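Local coordinates for immunogenic protein MPT63/MPB63 (Mycobacterium tuberculosis, PDB 1LMI) that is of unknown function but is a major secreted, immunogenic protein of the tubercle bacillus that folds as a beta-sandwich, at residues Y3-L13 with M123-P131; R79-I90 with S101-V109. One frame throughout, in Å; residues are numbered along the deposited sequence.

In the fold
The two contacts sit on opposite sides of the chain's centre, with their own centres about 18 Å apart and their nearest atoms about 8 Å apart, so they do not touch. Contact 2 is nested within the long loop of chain that contact 1 closes. Each lies where the chain passes from one sheet of the sandwich to the other. In contact 1, outermost strand 5-8 pairs with C-terminal strand 125-130, and after strand 5-8 the chain turns into strand 12-17, an outermost strand of the four-stranded sheet. In contact 2, the chain leaving strand 77-79, at the far side of the mixed sheet, runs beside strand 100-109, the other outermost strand of the four-stranded sheet.

Contact 1 (Y3-L13 with M123-P131); sequences YPITGKLGSEL and MEDLLIWEP
The Tyr3 ring carries Leu126 CD2 centrally on one face, 3.9 Å from the ring centroid and almost on its normal. The Trp129 indole takes Leu13 CD1 on one face, off-centre, 3.7 Å from the centroid of its five-membered ring; the leucine and indole run antiparallel past one another. At the indole edge, in its plane, lie the carbonyls Lys8 O and Ser11 O, and Trp129 NE1 gives Ser11 O a weak, bent hydrogen bond of 3.0 Å (131°).

Ile128 and Thr6 share the sheet face turned from Trp129; there Ile128 CD1 also meets Pro4 CG at 3.7 Å. Glu130 CG sits between its backbone N and carbonyl carbon (chi1 66°), and its carboxylate carbon CD meets Thr6 CG2 at 3.6 Å, with the side chains nearly perpendicular. Asp125 lies alongside Pro4, and its carboxylate forms a salt bridge with Arg71. Five backbone hydrogen bonds, Ile5 N to Leu126 O through Leu9 N to Glu130 O, pair the strands in parallel. Leu126 and Leu127 form a classic beta bulge opposite Met119.

A type II turn, Lys8 to Ser11, leads to the other sheet: a beta-sandwich edge joining N-terminal strand 5-8 to C-terminal strand 125-130.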
loop_
_atom_site.group_PDB
_atom_site.type_symbol
_atom_site.label_atom_id
_atom_site.label_comp_id
_atom_site.label_asym_id
_atom_site.label_seq_id
_atom_site.Cartn_x
_atom_site.Cartn_y
_atom_site.Cartn_z
ATOM N N TYR A 3 -10.913 -13.736 1.160
ATOM C CA TYR A 3 -10.174 -12.568 0.689
ATOM C C TYR A 3 -10.182 -12.512 -0.848
ATOM O O TYR A 3 -10.314 -13.556 -1.480
ATOM C CB TYR A 3 -8.758 -12.630 1.212
ATOM C CG TYR A 3 -8.635 -12.254 2.669
ATOM C CD1 TYR A 3 -8.302 -13.184 3.627
ATOM C CD2 TYR A 3 -8.842 -10.936 3.085
ATOM C CE1 TYR A 3 -8.177 -12.864 4.968
ATOM C CE2 TYR A 3 -8.717 -10.603 4.419
ATOM C CZ TYR A 3 -8.391 -11.551 5.356
ATOM O OH TYR A 3 -8.279 -11.175 6.684
ATOM N N PRO A 4 -10.012 -11.332 -1.298
ATOM C CA PRO A 4 -9.722 -10.052 -0.739
ATOM C C PRO A 4 -10.981 -9.236 -0.393
ATOM O O PRO A 4 -12.036 -9.510 -0.933
ATOM C CB PRO A 4 -8.925 -9.263 -1.790
ATOM C CG PRO A 4 -8.829 -10.189 -2.957
ATOM C CD PRO A 4 -10.237 -10.515 -3.322
ATOM N N ILE A 5 -10.737 -8.260 0.464
ATOM C CA ILE A 5 -11.664 -7.204 0.832
ATOM C C ILE A 5 -11.405 -6.048 -0.143
ATOM O O ILE A 5 -10.257 -5.618 -0.239
ATOM C CB ILE A 5 -11.496 -6.790 2.299
ATOM C CG1 ILE A 5 -11.788 -7.967 3.238
ATOM C CG2 ILE A 5 -12.337 -5.569 2.623
ATOM C CD1 ILE A 5 -11.541 -7.781 4.693
ATOM N N THR A 6 -12.419 -5.614 -0.855
ATOM C CA THR A 6 -12.304 -4.613 -1.897
ATOM C C THR A 6 -13.105 -3.390 -1.513
ATOM O O THR A 6 -14.231 -3.523 -1.007
ATOM C CB THR A 6 -12.816 -5.141 -3.256
ATOM O OG1 THR A 6 -12.054 -6.303 -3.592
ATOM C CG2 THR A 6 -12.637 -4.150 -4.391
ATOM N N GLY A 7 -12.529 -2.227 -1.790
ATOM C CA GLY A 7 -13.313 -1.003 -1.644
ATOM C C GLY A 7 -12.741 0.085 -2.519
ATOM O O GLY A 7 -12.054 -0.220 -3.495
ATOM N N LYS A 8 -12.996 1.333 -2.212
ATOM C CA LYS A 8 -12.659 2.470 -3.043
ATOM C C LYS A 8 -11.387 3.162 -2.578
ATOM O O LYS A 8 -11.181 3.285 -1.371
ATOM C CB LYS A 8 -13.806 3.500 -3.006
ATOM C CG LYS A 8 -14.990 3.040 -3.840
ATOM C CD LYS A 8 -15.762 1.892 -3.215
ATOM C CE LYS A 8 -16.875 2.380 -2.305
ATOM N NZ LYS A 8 -18.236 1.997 -2.772
ATOM N N LEU A 9 -10.579 3.602 -3.535
ATOM C CA LEU A 9 -9.541 4.577 -3.203
ATOM C C LEU A 9 -10.158 5.714 -2.416
ATOM O O LEU A 9 -11.235 6.191 -2.824
ATOM C CB LEU A 9 -8.876 5.093 -4.482
ATOM C CG LEU A 9 -7.968 4.058 -5.160
ATOM C CD1 LEU A 9 -7.860 4.338 -6.647
ATOM C CD2 LEU A 9 -6.603 4.023 -4.483
ATOM N N GLY A 10 -9.481 6.111 -1.357
ATOM C CA GLY A 10 -9.968 7.126 -0.427
ATOM C C GLY A 10 -10.579 6.494 0.817
ATOM O O GLY A 10 -10.769 7.215 1.812
ATOM N N SER A 11 -10.901 5.204 0.798
ATOM C CA SER A 11 -11.548 4.550 1.935
ATOM C C SER A 11 -10.570 3.717 2.760
ATOM O O SER A 11 -9.600 3.179 2.245
ATOM C CB SER A 11 -12.660 3.621 1.501
ATOM O OG SER A 11 -13.730 4.378 0.926
ATOM N N GLU A 12 -10.865 3.617 4.042
ATOM C CA GLU A 12 -10.134 2.746 4.956
ATOM C C GLU A 12 -10.818 1.395 5.065
ATOM O O GLU A 12 -12.020 1.333 5.365
ATOM C CB GLU A 12 -10.055 3.402 6.340
ATOM C CG GLU A 12 -9.082 2.634 7.251
ATOM C CD GLU A 12 -8.746 3.520 8.433
ATOM O OE1 GLU A 12 -8.289 4.662 8.178
ATOM O OE2 GLU A 12 -9.003 3.071 9.580
ATOM N N LEU A 13 -10.048 0.342 4.768
ATOM C CA LEU A 13 -10.554 -1.031 4.832
ATOM C C LEU A 13 -10.016 -1.726 6.082
ATOM O O LEU A 13 -8.822 -1.531 6.369
ATOM C CB LEU A 13 -10.137 -1.795 3.564
ATOM C CG LEU A 13 -10.474 -1.114 2.228
ATOM C CD1 LEU A 13 -9.952 -1.904 1.017
ATOM C CD2 LEU A 13 -11.976 -0.916 2.122
ATOM N N MET A 123 0.784 -15.021 -0.538
ATOM C CA MET A 123 -0.144 -16.155 -0.551
ATOM C C MET A 123 -1.420 -15.774 -1.291
ATOM O O MET A 123 -1.979 -16.574 -2.043
ATOM C CB MET A 123 -0.407 -16.636 0.875
ATOM C CG MET A 123 0.843 -16.844 1.718
ATOM S SD MET A 123 1.691 -18.388 1.315
ATOM C CE MET A 123 0.478 -19.598 1.850
ATOM N N GLU A 124 -1.910 -14.543 -1.108
ATOM C CA GLU A 124 -3.136 -14.141 -1.766
ATOM C C GLU A 124 -3.318 -12.621 -1.676
ATOM O O GLU A 124 -2.579 -12.011 -0.918
ATOM C CB GLU A 124 -4.356 -14.774 -1.084
ATOM C CG GLU A 124 -4.558 -14.302 0.346
ATOM C CD GLU A 124 -5.524 -15.181 1.129
ATOM O OE1 GLU A 124 -6.607 -15.488 0.599
ATOM O OE2 GLU A 124 -5.151 -15.536 2.281
ATOM N N ASP A 125 -4.265 -12.076 -2.413
ATOM C CA ASP A 125 -4.673 -10.678 -2.312
ATOM C C ASP A 125 -5.506 -10.517 -1.022
ATOM O O ASP A 125 -6.429 -11.311 -0.766
ATOM C CB ASP A 125 -5.516 -10.192 -3.468
ATOM C CG ASP A 125 -4.751 -9.962 -4.757
ATOM O OD1 ASP A 125 -3.507 -9.926 -4.713
ATOM O OD2 ASP A 125 -5.422 -9.865 -5.813
ATOM N N LEU A 126 -5.177 -9.533 -0.213
ATOM C CA LEU A 126 -5.869 -9.280 1.049
ATOM C C LEU A 126 -6.806 -8.083 0.946
ATOM O O LEU A 126 -7.976 -8.185 1.337
ATOM C CB LEU A 126 -4.848 -9.024 2.170
ATOM C CG LEU A 126 -3.986 -10.230 2.560
ATOM C CD1 LEU A 126 -2.998 -9.815 3.630
ATOM C CD2 LEU A 126 -4.824 -11.423 3.016
ATOM N N LEU A 127 -6.300 -6.973 0.435
ATOM C CA LEU A 127 -7.047 -5.705 0.383
ATOM C C LEU A 127 -6.835 -5.049 -0.979
ATOM O O LEU A 127 -5.696 -5.025 -1.474
ATOM C CB LEU A 127 -6.594 -4.728 1.452
ATOM C CG LEU A 127 -6.680 -5.122 2.916
ATOM C CD1 LEU A 127 -6.029 -4.092 3.836
ATOM C CD2 LEU A 127 -8.147 -5.270 3.293
ATOM N N ILE A 128 -7.918 -4.532 -1.561
ATOM C CA ILE A 128 -7.835 -3.891 -2.867
ATOM C C ILE A 128 -8.604 -2.577 -2.844
ATOM O O ILE A 128 -9.745 -2.607 -2.368
ATOM C CB ILE A 128 -8.427 -4.835 -3.935
ATOM C CG1 ILE A 128 -7.668 -6.172 -3.967
ATOM C CG2 ILE A 128 -8.433 -4.096 -5.263
ATOM C CD1 ILE A 128 -8.293 -7.159 -4.932
ATOM N N TRP A 129 -8.033 -1.505 -3.336
ATOM C CA TRP A 129 -8.628 -0.183 -3.477
ATOM C C TRP A 129 -8.762 0.155 -4.963
ATOM O O TRP A 129 -7.752 0.111 -5.663
ATOM C CB TRP A 129 -7.831 0.928 -2.804
ATOM C CG TRP A 129 -7.649 0.768 -1.320
ATOM C CD1 TRP A 129 -8.391 1.437 -0.371
ATOM C CD2 TRP A 129 -6.730 -0.057 -0.614
ATOM N NE1 TRP A 129 -7.968 1.051 0.889
ATOM C CE2 TRP A 129 -6.945 0.137 0.754
ATOM C CE3 TRP A 129 -5.731 -0.959 -1.018
ATOM C CZ2 TRP A 129 -6.207 -0.521 1.725
ATOM C CZ3 TRP A 129 -4.990 -1.623 -0.043
ATOM C CH2 TRP A 129 -5.236 -1.398 1.321
ATOM N N GLU A 130 -9.982 0.434 -5.406
ATOM C CA GLU A 130 -10.248 0.669 -6.823
ATOM C C GLU A 130 -11.012 1.961 -7.027
ATOM O O GLU A 130 -11.498 2.559 -6.062
ATOM C CB GLU A 130 -11.037 -0.500 -7.407
ATOM C CG GLU A 130 -12.429 -0.670 -6.875
ATOM C CD GLU A 130 -13.129 -1.962 -7.269
ATOM O OE1 GLU A 130 -12.476 -2.826 -7.882
ATOM O OE2 GLU A 130 -14.333 -2.074 -6.938
ATOM N N PRO A 131 -11.103 2.460 -8.261
ATOM C CA PRO A 131 -11.941 3.636 -8.464
ATOM C C PRO A 131 -13.352 3.288 -8.035
ATOM O O PRO A 131 -13.874 2.218 -8.320
ATOM C CB PRO A 131 -11.840 3.849 -9.972
ATOM C CG PRO A 131 -10.540 3.207 -10.388
ATOM C CD PRO A 131 -10.436 1.981 -9.493
ATOM O OXT PRO A 131 -13.834 4.155 -7.341
HETATM O O HOH W 1 -7.957 -14.832 -1.929
#

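Contact 2 (R79-I90 with S101-V109); sequences RVLWQAAGPDTI and STGKIYFDV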
loop_
_atom_site.group_PDB
_atom_site.type_symbol
_atom_site.label_atom_id
_atom_site.label_comp_id
_atom_site.label_asym_id
_atom_site.label_seq_id
_atom_site.Cartn_x
_atom_site.Cartn_y
_atom_site.Cartn_z
ATOM N N ARG A 79 5.128 -3.550 -8.406
ATOM C CA ARG A 79 5.502 -3.689 -7.016
ATOM C C ARG A 79 5.773 -2.335 -6.379
ATOM O O ARG A 79 6.340 -1.431 -7.008
ATOM C CB ARG A 79 6.780 -4.537 -6.881
ATOM C CG ARG A 79 6.653 -5.974 -7.371
ATOM C CD ARG A 79 5.893 -6.887 -6.406
ATOM N NE ARG A 79 6.587 -7.000 -5.135
ATOM C CZ ARG A 79 6.152 -6.523 -3.970
ATOM N NH1 ARG A 79 4.996 -5.863 -3.867
ATOM N NH2 ARG A 79 6.925 -6.715 -2.906
ATOM N N VAL A 80 5.426 -2.213 -5.097
ATOM C CA VAL A 80 5.872 -1.073 -4.322
ATOM C C VAL A 80 7.391 -1.021 -4.272
ATOM O O VAL A 80 8.062 -2.062 -4.232
ATOM C CB VAL A 80 5.239 -1.129 -2.924
ATOM C CG1 VAL A 80 5.798 -2.241 -2.020
ATOM C CG2 VAL A 80 5.455 0.197 -2.174
ATOM N N LEU A 81 7.905 0.207 -4.301
ATOM C CA LEU A 81 9.341 0.407 -4.154
ATOM C C LEU A 81 9.641 0.485 -2.668
ATOM O O LEU A 81 9.909 1.549 -2.120
ATOM C CB LEU A 81 9.776 1.685 -4.870
ATOM C CG LEU A 81 9.508 1.625 -6.373
ATOM C CD1 LEU A 81 10.207 2.780 -7.077
ATOM C CD2 LEU A 81 9.986 0.300 -6.950
ATOM N N TRP A 82 9.513 -0.683 -2.024
ATOM C CA TRP A 82 9.422 -0.710 -0.585
ATOM C C TRP A 82 11.761 -0.386 -0.230
ATOM O O TRP A 82 12.056 -1.294 -0.942
ATOM C CB TRP A 82 9.061 -2.005 0.071
ATOM C CG TRP A 82 10.008 -3.147 0.161
ATOM C CD1 TRP A 82 10.639 -3.585 1.299
ATOM C CD2 TRP A 82 10.456 -4.013 -0.888
ATOM N NE1 TRP A 82 11.445 -4.663 1.015
ATOM C CE2 TRP A 82 11.349 -4.945 -0.323
ATOM C CE3 TRP A 82 10.182 -4.084 -2.257
ATOM C CZ2 TRP A 82 11.980 -5.944 -1.057
ATOM C CZ3 TRP A 82 10.816 -5.079 -2.975
ATOM C CH2 TRP A 82 11.699 -5.995 -2.398
ATOM N N GLN A 83 11.756 0.233 0.865
ATOM C CA GLN A 83 10.951 1.185 1.596
ATOM C C GLN A 83 10.877 2.468 0.752
ATOM O O GLN A 83 9.801 2.639 0.137
ATOM C CB GLN A 83 11.447 1.413 3.017
ATOM C CG GLN A 83 10.813 0.448 4.014
ATOM C CD GLN A 83 9.321 0.630 4.192
ATOM O OE1 GLN A 83 8.597 0.996 3.265
ATOM N NE2 GLN A 83 8.839 0.367 5.408
ATOM N N ALA A 84 11.989 2.873 0.167
ATOM C CA ALA A 84 13.370 2.766 0.590
ATOM C C ALA A 84 13.969 4.171 0.653
ATOM O O ALA A 84 14.170 4.728 1.733
ATOM C CB ALA A 84 14.172 1.865 -0.332
ATOM N N ALA A 85 14.237 4.769 -0.511
ATOM C CA ALA A 85 14.600 6.184 -0.497
ATOM C C ALA A 85 13.309 6.980 -0.248
ATOM O O ALA A 85 12.761 6.832 0.850
ATOM C CB ALA A 85 15.270 6.627 -1.773
ATOM N N GLY A 86 12.714 7.423 -1.336
ATOM C CA GLY A 86 11.438 8.054 -1.530
ATOM C C GLY A 86 11.063 9.126 -0.531
ATOM O O GLY A 86 11.181 8.944 0.682
ATOM N N PRO A 87 10.610 10.279 -1.033
ATOM C CA PRO A 87 10.230 11.376 -0.164
ATOM C C PRO A 87 8.927 11.116 0.603
ATOM O O PRO A 87 7.977 10.559 0.050
ATOM C CB PRO A 87 10.012 12.556 -1.110
ATOM C CG PRO A 87 9.969 12.003 -2.483
ATOM C CD PRO A 87 10.464 10.595 -2.458
ATOM N N ASP A 88 8.965 11.554 1.856
ATOM C CA ASP A 88 7.870 11.463 2.811
ATOM C C ASP A 88 7.267 10.062 2.783
ATOM O O ASP A 88 6.033 9.942 2.809
ATOM C CB ASP A 88 6.797 12.495 2.494
ATOM C CG ASP A 88 7.402 13.818 2.058
ATOM O OD1 ASP A 88 8.216 14.350 2.847
ATOM O OD2 ASP A 88 7.060 14.289 0.951
ATOM N N THR A 89 8.136 9.071 2.731
ATOM C CA THR A 89 7.719 7.684 2.743
ATOM C C THR A 89 7.061 7.320 4.071
ATOM O O THR A 89 7.505 7.733 5.142
ATOM C CB THR A 89 8.908 6.738 2.488
ATOM O OG1 THR A 89 9.337 6.882 1.123
ATOM C CG2 THR A 89 8.502 5.281 2.618
ATOM N N ILE A 90 6.011 6.506 4.039
ATOM C CA ILE A 90 5.482 5.983 5.298
ATOM C C ILE A 90 6.578 5.243 6.073
ATOM O O ILE A 90 7.461 4.592 5.481
ATOM C CB ILE A 90 4.277 5.067 5.040
ATOM C CG1 ILE A 90 3.529 4.675 6.314
ATOM C CG2 ILE A 90 4.687 3.850 4.211
ATOM C CD1 ILE A 90 2.153 4.073 6.054
ATOM N N SER A 101 -0.287 5.722 11.232
ATOM C CA SER A 101 0.969 6.111 10.598
ATOM C C SER A 101 0.717 6.395 9.134
ATOM O O SER A 101 0.049 5.562 8.501
ATOM C CB SER A 101 1.995 5.002 10.841
ATOM O OG SER A 101 3.284 5.320 10.397
ATOM N N THR A 102 1.202 7.503 8.594
ATOM C CA THR A 102 0.870 7.805 7.206
ATOM C C THR A 102 2.110 8.191 6.411
ATOM O O THR A 102 3.144 8.577 6.969
ATOM C CB THR A 102 -0.207 8.922 7.179
ATOM O OG1 THR A 102 -0.796 9.011 5.885
ATOM C CG2 THR A 102 0.463 10.278 7.429
ATOM N N GLY A 103 1.970 8.100 5.090
ATOM C CA GLY A 103 3.076 8.597 4.254
ATOM C C GLY A 103 2.884 8.094 2.840
ATOM O O GLY A 103 1.887 7.471 2.474
ATOM N N LYS A 104 3.889 8.372 2.005
ATOM C CA LYS A 104 3.824 7.889 0.635
ATOM C C LYS A 104 4.407 6.503 0.413
ATOM O O LYS A 104 5.280 6.026 1.129
ATOM C CB LYS A 104 4.627 8.860 -0.261
ATOM C CG LYS A 104 4.163 10.304 -0.115
ATOM C CD LYS A 104 2.761 10.483 -0.645
ATOM C CE LYS A 104 2.496 11.817 -1.311
ATOM N NZ LYS A 104 3.000 13.002 -0.582
ATOM N N ILE A 105 3.905 5.882 -0.655
ATOM C CA ILE A 105 4.487 4.641 -1.185
ATOM C C ILE A 105 4.679 4.902 -2.674
ATOM O O ILE A 105 3.919 5.683 -3.262
ATOM C CB ILE A 105 3.586 3.422 -0.934
ATOM C CG1 ILE A 105 2.131 3.639 -1.373
ATOM C CG2 ILE A 105 3.624 2.967 0.537
ATOM C CD1 ILE A 105 1.267 2.396 -1.289
ATOM N N TYR A 106 5.685 4.312 -3.284
ATOM C CA TYR A 106 6.002 4.554 -4.688
ATOM C C TYR A 106 6.003 3.297 -5.544
ATOM O O TYR A 106 6.155 2.198 -5.022
ATOM C CB TYR A 106 7.388 5.224 -4.737
ATOM C CG TYR A 106 7.376 6.586 -4.057
ATOM C CD1 TYR A 106 6.864 7.670 -4.739
ATOM C CD2 TYR A 106 7.848 6.772 -2.765
ATOM C CE1 TYR A 106 6.834 8.929 -4.163
ATOM C CE2 TYR A 106 7.818 8.029 -2.173
ATOM C CZ TYR A 106 7.311 9.096 -2.883
ATOM O OH TYR A 106 7.273 10.339 -2.275
ATOM N N PHE A 107 5.857 3.481 -6.857
ATOM C CA PHE A 107 5.822 2.389 -7.835
ATOM C C PHE A 107 6.594 2.801 -9.100
ATOM O O PHE A 107 6.612 4.000 -9.418
ATOM C CB PHE A 107 4.384 2.032 -8.218
ATOM C CG PHE A 107 3.448 1.828 -7.042
ATOM C CD1 PHE A 107 3.335 0.611 -6.411
ATOM C CD2 PHE A 107 2.688 2.900 -6.595
ATOM C CE1 PHE A 107 2.490 0.469 -5.341
ATOM C CE2 PHE A 107 1.834 2.753 -5.499
ATOM C CZ PHE A 107 1.732 1.535 -4.864
ATOM N N ASP A 108 7.196 1.880 -9.824
ATOM C CA ASP A 108 7.853 2.220 -11.096
ATOM C C ASP A 108 6.962 1.752 -12.228
ATOM O O ASP A 108 6.879 0.565 -12.539
ATOM C CB ASP A 108 9.220 1.527 -11.149
ATOM C CG ASP A 108 10.050 1.890 -12.358
ATOM O OD1 ASP A 108 9.575 2.746 -13.142
ATOM O OD2 ASP A 108 11.158 1.309 -12.493
ATOM N N VAL A 109 6.191 2.673 -12.841
ATOM C CA VAL A 109 5.191 2.257 -13.806
ATOM C C VAL A 109 5.819 2.176 -15.199
ATOM O O VAL A 109 6.200 3.193 -15.763
ATOM C CB VAL A 109 3.990 3.224 -13.774
ATOM C CG1 VAL A 109 3.017 2.946 -14.917
ATOM C CG2 VAL A 109 3.271 3.155 -12.422
HETATM O O HOH W 2 7.257 -0.972 -9.338
HETATM O O HOH W 3 7.844 3.061 -1.748
#
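Tyr106 lies obliquely across Pro87, its ring end against the proline ring, with Tyr106 CZ 3.5 Å from Pro87 CD. Pro87 O and Thr89 OG1 both stand at the edge of the phenol, near its plane, while Gly86 CA approaches Tyr106 CE2 to 3.7 Å. Tyr106 OH points at Pro87 O, but so closely that the bond between them is doubtful in detail. The Tyr106 side chain also touches Val47 and Glu49 of strand 46-56 and Ile38 of a loop.

Ile90 and Ile105 run alongside with their ends in the same direction, Ile90 CG2 and Ile105 CG2 being 3.9 Å apart. With Ile90 CG1 anti to the backbone N (chi1 -170°), CG2 takes the place between N and carbonyl carbon and faces Ile105, while Ile90 CD1 reaches back to Ser101 O at 3.6 Å. Val80 meets Ile105 at about a right angle, its CG2 3.9 Å from Ile105 CB, and both residues also pack on Phe68 of strand 68-71.

The backbones are tied at two places. Near one end, Leu81 N donates to Tyr106 O (2.7 Å), with Leu81 at the centre of an inverse gamma turn. Near the other, Lys104 N gives Asp88 O an almost straight bond (2.8 Å, 176°) and Ile90 N gives Lys104 O a longer one (3.0 Å). Gly103, lacking a side chain, lets the Thr89-Ile90 backbone lie close over it. Two waters bridge the backbones: one joins Arg79 O to Asp108 N, the other Leu81 O to Tyr106 N.

Segment 79-90 thus forms an irregular loop, poorly ordered at Gln83-Ala85, along the outer side of edge strand 100-109: the first part of the connection from the mixed sheet to the antiparallel sheet of the beta-sandwich.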